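Side-chain contacts in ribokinase RBSK (Mycobacterium tuberculosis, PDB 3GO6), which probably phosphorylates D-ribose at O-5 with ATP and a divalent metal ion, as a homodimeric sugar kinase of the PfkB family: residues A66-A71 with R93-G98; A164-D169 with A190-V195. One frame throughout, in Å; residues are numbered along the deposited sequence.

Both contacts join the C-terminal ends of two helices through one long polar side chain, but they differ in place and in grip. Contact 1 pairs helix 58-68 with the end of helix 83-94; it is partly buried, its centre about 14 Å from the centre of the chain, and couples a forked arginine-asparagine bond to a small apolar touch. Contact 2 pairs helix 155-167 with helix 183-192 at the surface, about 17 Å from that centre, where a glutamine amide meets a backbone carbonyl and water adds a weak link. No helix is common to both, and their nearest atoms stay about 13 Å apart.

Contact 1: A66-A71 with R93-G98; sequences AARAGA and RANAVG
Ala67 meets the turn beyond helix 83-94 with its methyl: CB lies 3.4 Å from the backbone O of Asn95 and 4.2 Å from CG2 of Val97. Its CA is also the nearest to the other segment, 6.7 Å from the CA of Ala96, and the small side chain lies where the two backbones come nearest. Next comes Arg68, the polar half of the contact. With CG anti to the carbonyl carbon and the chain extended from there to NE, it presents the side of the guanidinium to the carboxamide of Asn95, and two nitrogens share one acceptor: NE is 3.1 Å and NH2 3.0 Å from OD1 of Asn95. Both bonds are moderately bent, with N-H...O angles of 146° and 151°. The oxygen lies in the guanidinium plane, yet both donors reach it from the same face of the amide, whose plane is turned 40° from that of the guanidinium. ND2 of Asn95 bonds to the O of His91 in the last turn of helix 83-94, which holds the amide in its rotation. Past Arg68 the helix closes at Gly70 in a Schellman motif, and Ala96, also at positive phi, closes helix 83-94 in the same way. The contact thus joins two helix ends of the ribokinase-like α/β fold, with strand 72-76 packed against both segments. Because NH2 also forms a salt bridge to Asp290 and NH1 bonds to the O of Ala292, the arginine ties its own helix end to Asn95 and to the segment carrying those two residues, and the neutral amide leaves its positive charge to be balanced chiefly, it seems, by Asp290.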
loop_
_atom_site.group_PDB
_atom_site.type_symbol
_atom_site.label_atom_id
_atom_site.label_comp_id
_atom_site.label_asym_id
_atom_site.label_seq_id
_atom_site.Cartn_x
_atom_site.Cartn_y
_atom_site.Cartn_z
ATOM N N ALA A 66 22.527 0.750 -13.056
ATOM C CA ALA A 66 23.759 1.279 -13.652
ATOM C C ALA A 66 25.021 0.796 -12.910
ATOM O O ALA A 66 26.025 0.457 -13.544
ATOM C CB ALA A 66 23.718 2.806 -13.714
ATOM N N ALA A 67 24.966 0.772 -11.575
ATOM C CA ALA A 67 26.091 0.283 -10.752
ATOM C C ALA A 67 26.356 -1.215 -10.952
ATOM O O ALA A 67 27.514 -1.624 -11.153
ATOM C CB ALA A 67 25.866 0.602 -9.276
ATOM N N ARG A 68 25.303 -2.025 -10.933
ATOM C CA ARG A 68 25.460 -3.460 -11.221
ATOM C C ARG A 68 25.968 -3.732 -12.645
ATOM O O ARG A 68 26.668 -4.724 -12.870
ATOM C CB ARG A 68 24.174 -4.231 -10.937
ATOM C CG ARG A 68 23.818 -4.242 -9.449
ATOM C CD ARG A 68 22.601 -5.093 -9.189
ATOM N NE ARG A 68 22.143 -5.005 -7.800
ATOM C CZ ARG A 68 21.069 -5.638 -7.334
ATOM N NH1 ARG A 68 20.352 -6.421 -8.131
ATOM N NH2 ARG A 68 20.714 -5.497 -6.062
ATOM N N ALA A 69 25.617 -2.858 -13.590
ATOM C CA ALA A 69 26.108 -2.941 -14.967
ATOM C C ALA A 69 27.541 -2.425 -15.170
ATOM O O ALA A 69 28.041 -2.463 -16.294
ATOM C CB ALA A 69 25.146 -2.227 -15.940
ATOM N N GLY A 70 28.185 -1.918 -14.116
ATOM C CA GLY A 70 29.604 -1.544 -14.173
ATOM C C GLY A 70 29.927 -0.055 -14.159
ATOM O O GLY A 70 31.104 0.338 -14.234
ATOM N N ALA A 71 28.904 0.796 -14.066
ATOM C CA ALA A 71 29.151 2.227 -14.000
ATOM C C ALA A 71 29.572 2.636 -12.588
ATOM O O ALA A 71 29.270 1.947 -11.605
ATOM C CB ALA A 71 27.890 3.037 -14.441
ATOM N N ARG A 93 23.721 2.410 -0.531
ATOM C CA ARG A 93 25.099 2.091 -0.093
ATOM C C ARG A 93 25.475 0.638 -0.346
ATOM O O ARG A 93 26.600 0.360 -0.768
ATOM C CB ARG A 93 25.310 2.404 1.399
ATOM C CG ARG A 93 25.174 3.871 1.779
ATOM C CD ARG A 93 25.817 4.141 3.205
ATOM N NE ARG A 93 25.328 3.169 4.195
ATOM C CZ ARG A 93 24.244 3.325 4.955
ATOM N NH1 ARG A 93 23.508 4.422 4.886
ATOM N NH2 ARG A 93 23.892 2.364 5.790
ATOM N N ALA A 94 24.548 -0.286 -0.087
ATOM C CA ALA A 94 24.785 -1.718 -0.269
ATOM C C ALA A 94 25.069 -2.053 -1.734
ATOM O O ALA A 94 25.692 -3.082 -2.033
ATOM C CB ALA A 94 23.580 -2.527 0.223
ATOM N N ASN A 95 24.615 -1.182 -2.638
ATOM C CA ASN A 95 24.784 -1.381 -4.085
ATOM C C ASN A 95 25.836 -0.489 -4.741
ATOM O O ASN A 95 25.863 -0.339 -5.972
ATOM C CB ASN A 95 23.421 -1.237 -4.784
ATOM C CG ASN A 95 22.541 -2.436 -4.548
ATOM O OD1 ASN A 95 22.757 -3.498 -5.134
ATOM N ND2 ASN A 95 21.558 -2.295 -3.668
ATOM N N ALA A 96 26.703 0.093 -3.909
ATOM C CA ALA A 96 27.829 0.952 -4.340
ATOM C C ALA A 96 27.415 2.251 -5.034
ATOM O O ALA A 96 28.167 2.802 -5.853
ATOM C CB ALA A 96 28.860 0.152 -5.201
ATOM N N VAL A 97 26.238 2.769 -4.683
ATOM C CA VAL A 97 25.779 4.037 -5.238
ATOM C C VAL A 97 26.163 5.124 -4.245
ATOM O O VAL A 97 25.786 5.054 -3.064
ATOM C CB VAL A 97 24.232 4.041 -5.461
ATOM C CG1 VAL A 97 23.757 5.408 -5.894
ATOM C CG2 VAL A 97 23.800 2.948 -6.490
ATOM N N GLY A 98 26.896 6.124 -4.719
ATOM C CA GLY A 98 27.299 7.256 -3.881
ATOM C C GLY A 98 26.140 8.162 -3.520
ATOM O O GLY A 98 25.253 8.392 -4.354
HETATM O O HOH W 1 28.976 2.927 -8.325
#

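Contact 2: A164-D169 with A190-V195; sequences AAQSAD and AAIADV
Gln166 does nearly all the work of its helix here, its carboxamide lying against Ile192 so that its two polar atoms meet quite different surfaces of that residue. NE2 donates to the backbone O of Ile192 at 2.8 Å, while OE1 rests against the aliphatic side chain, 3.3 Å from CB and 3.7 Å from CG2 of Ile192. The bond is bent, with an N-H...O angle of 141°; NE2 approaches in the carbonyl plane of Ile192, but that oxygen sits 25° out of the glutamine amide plane. Reach explains the arrangement: with CG anti to the backbone N (chi1 -152°) and the chain extended beyond it, the amide spans a gap in which even the closest CA pair, Gln166 and Ile192, is 8.2 Å apart. Topologically, the two helix ends precede neighbouring parallel strands, 171-175 and 195-199, of the large central sheet, in the repeating β-α-β pattern of this Rossmann-like α/β fold. Helix 155-167 closes with a Schellman motif at Asp169, whose positive phi turns the chain toward the first of those strands. Asp194 stands just before the second; its carboxylate comes near the glutamine amide, OD1 3.7 Å from NE2 of Gln166, but does not bond to it directly. A water joins them instead, 2.8 Å from OD2 of Asp194. Its link to NE2 of Gln166 is weak, the water oxygen lying 3.5 Å from that nitrogen. The same OD2 also accepts from the backbone N of Val172, which fixes the carboxylate against strand 171-175. Ile192, for its part, packs on Ala162 and Arg163, one turn back along the glutamine's own helix.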
loop_
_atom_site.group_PDB
_atom_site.type_symbol
_atom_site.label_atom_id
_atom_site.label_comp_id
_atom_site.label_asym_id
_atom_site.label_seq_id
_atom_site.Cartn_x
_atom_site.Cartn_y
_atom_site.Cartn_z
ATOM N N ALA A 164 23.145 21.920 -16.428
ATOM C CA ALA A 164 24.492 21.749 -15.854
ATOM C C ALA A 164 25.272 20.637 -16.559
ATOM O O ALA A 164 26.401 20.848 -17.007
ATOM C CB ALA A 164 24.402 21.476 -14.372
ATOM N N ALA A 165 24.660 19.459 -16.683
ATOM C CA ALA A 165 25.287 18.347 -17.385
ATOM C C ALA A 165 25.694 18.730 -18.806
ATOM O O ALA A 165 26.799 18.411 -19.242
ATOM C CB ALA A 165 24.359 17.115 -17.412
ATOM N N GLN A 166 24.808 19.409 -19.526
ATOM C CA GLN A 166 25.096 19.738 -20.919
ATOM C C GLN A 166 26.254 20.728 -21.078
ATOM O O GLN A 166 27.053 20.607 -22.013
ATOM C CB GLN A 166 23.861 20.259 -21.642
ATOM C CG GLN A 166 23.916 19.955 -23.123
ATOM C CD GLN A 166 22.556 19.970 -23.759
ATOM O OE1 GLN A 166 21.864 20.984 -23.712
ATOM N NE2 GLN A 166 22.161 18.844 -24.370
ATOM N N SER A 167 26.345 21.690 -20.161
ATOM C CA SER A 167 27.471 22.623 -20.148
ATOM C C SER A 167 28.797 21.892 -20.030
ATOM O O SER A 167 29.783 22.303 -20.639
ATOM C CB SER A 167 27.331 23.633 -19.012
ATOM O OG SER A 167 26.272 24.530 -19.295
ATOM N N ALA A 168 28.810 20.804 -19.258
ATOM C CA ALA A 168 30.009 19.985 -19.059
ATOM C C ALA A 168 30.135 18.877 -20.109
ATOM O O ALA A 168 30.959 17.964 -19.968
ATOM C CB ALA A 168 30.024 19.399 -17.648
ATOM N N ASP A 169 29.332 18.993 -21.167
ATOM C CA ASP A 169 29.250 18.022 -22.276
ATOM C C ASP A 169 29.008 16.569 -21.837
ATOM O O ASP A 169 29.500 15.633 -22.469
ATOM C CB ASP A 169 30.436 18.155 -23.264
ATOM C CG ASP A 169 30.198 17.407 -24.607
ATOM O OD1 ASP A 169 29.075 17.484 -25.188
ATOM O OD2 ASP A 169 31.150 16.734 -25.086
ATOM N N ALA A 190 12.790 18.907 -23.054
ATOM C CA ALA A 190 12.763 18.199 -24.346
ATOM C C ALA A 190 13.694 18.854 -25.384
ATOM O O ALA A 190 14.385 18.161 -26.149
ATOM C CB ALA A 190 11.339 18.094 -24.869
ATOM N N ALA A 191 13.741 20.186 -25.361
ATOM C CA ALA A 191 14.575 20.992 -26.279
ATOM C C ALA A 191 16.044 20.613 -26.219
ATOM O O ALA A 191 16.754 20.718 -27.220
ATOM C CB ALA A 191 14.400 22.504 -25.975
ATOM N N ILE A 192 16.500 20.145 -25.058
ATOM C CA ILE A 192 17.921 19.852 -24.854
ATOM C C ILE A 192 18.299 18.379 -24.584
ATOM O O ILE A 192 19.485 18.048 -24.568
ATOM C CB ILE A 192 18.557 20.770 -23.749
ATOM C CG1 ILE A 192 17.905 20.537 -22.379
ATOM C CG2 ILE A 192 18.449 22.255 -24.145
ATOM C CD1 ILE A 192 18.666 21.181 -21.215
ATOM N N ALA A 193 17.323 17.500 -24.361
ATOM C CA ALA A 193 17.637 16.079 -24.079
ATOM C C ALA A 193 18.360 15.421 -25.253
ATOM O O ALA A 193 17.929 15.562 -26.396
ATOM C CB ALA A 193 16.351 15.285 -23.737
ATOM N N ASP A 194 19.435 14.698 -24.960
ATOM C CA ASP A 194 20.148 13.893 -25.935
ATOM C C ASP A 194 19.392 12.583 -26.210
ATOM O O ASP A 194 19.233 12.174 -27.369
ATOM C CB ASP A 194 21.581 13.590 -25.459
ATOM C CG ASP A 194 22.460 14.850 -25.361
ATOM O OD1 ASP A 194 22.430 15.674 -26.304
ATOM O OD2 ASP A 194 23.175 15.026 -24.330
ATOM N N VAL A 195 18.949 11.926 -25.133
ATOM C CA VAL A 195 18.316 10.602 -25.190
ATOM C C VAL A 195 17.081 10.674 -24.320
ATOM O O VAL A 195 17.146 11.217 -23.210
ATOM C CB VAL A 195 19.251 9.486 -24.596
ATOM C CG1 VAL A 195 18.640 8.073 -24.741
ATOM C CG2 VAL A 195 20.619 9.533 -25.222
HETATM O O HOH W 2 25.085 17.050 -23.750
#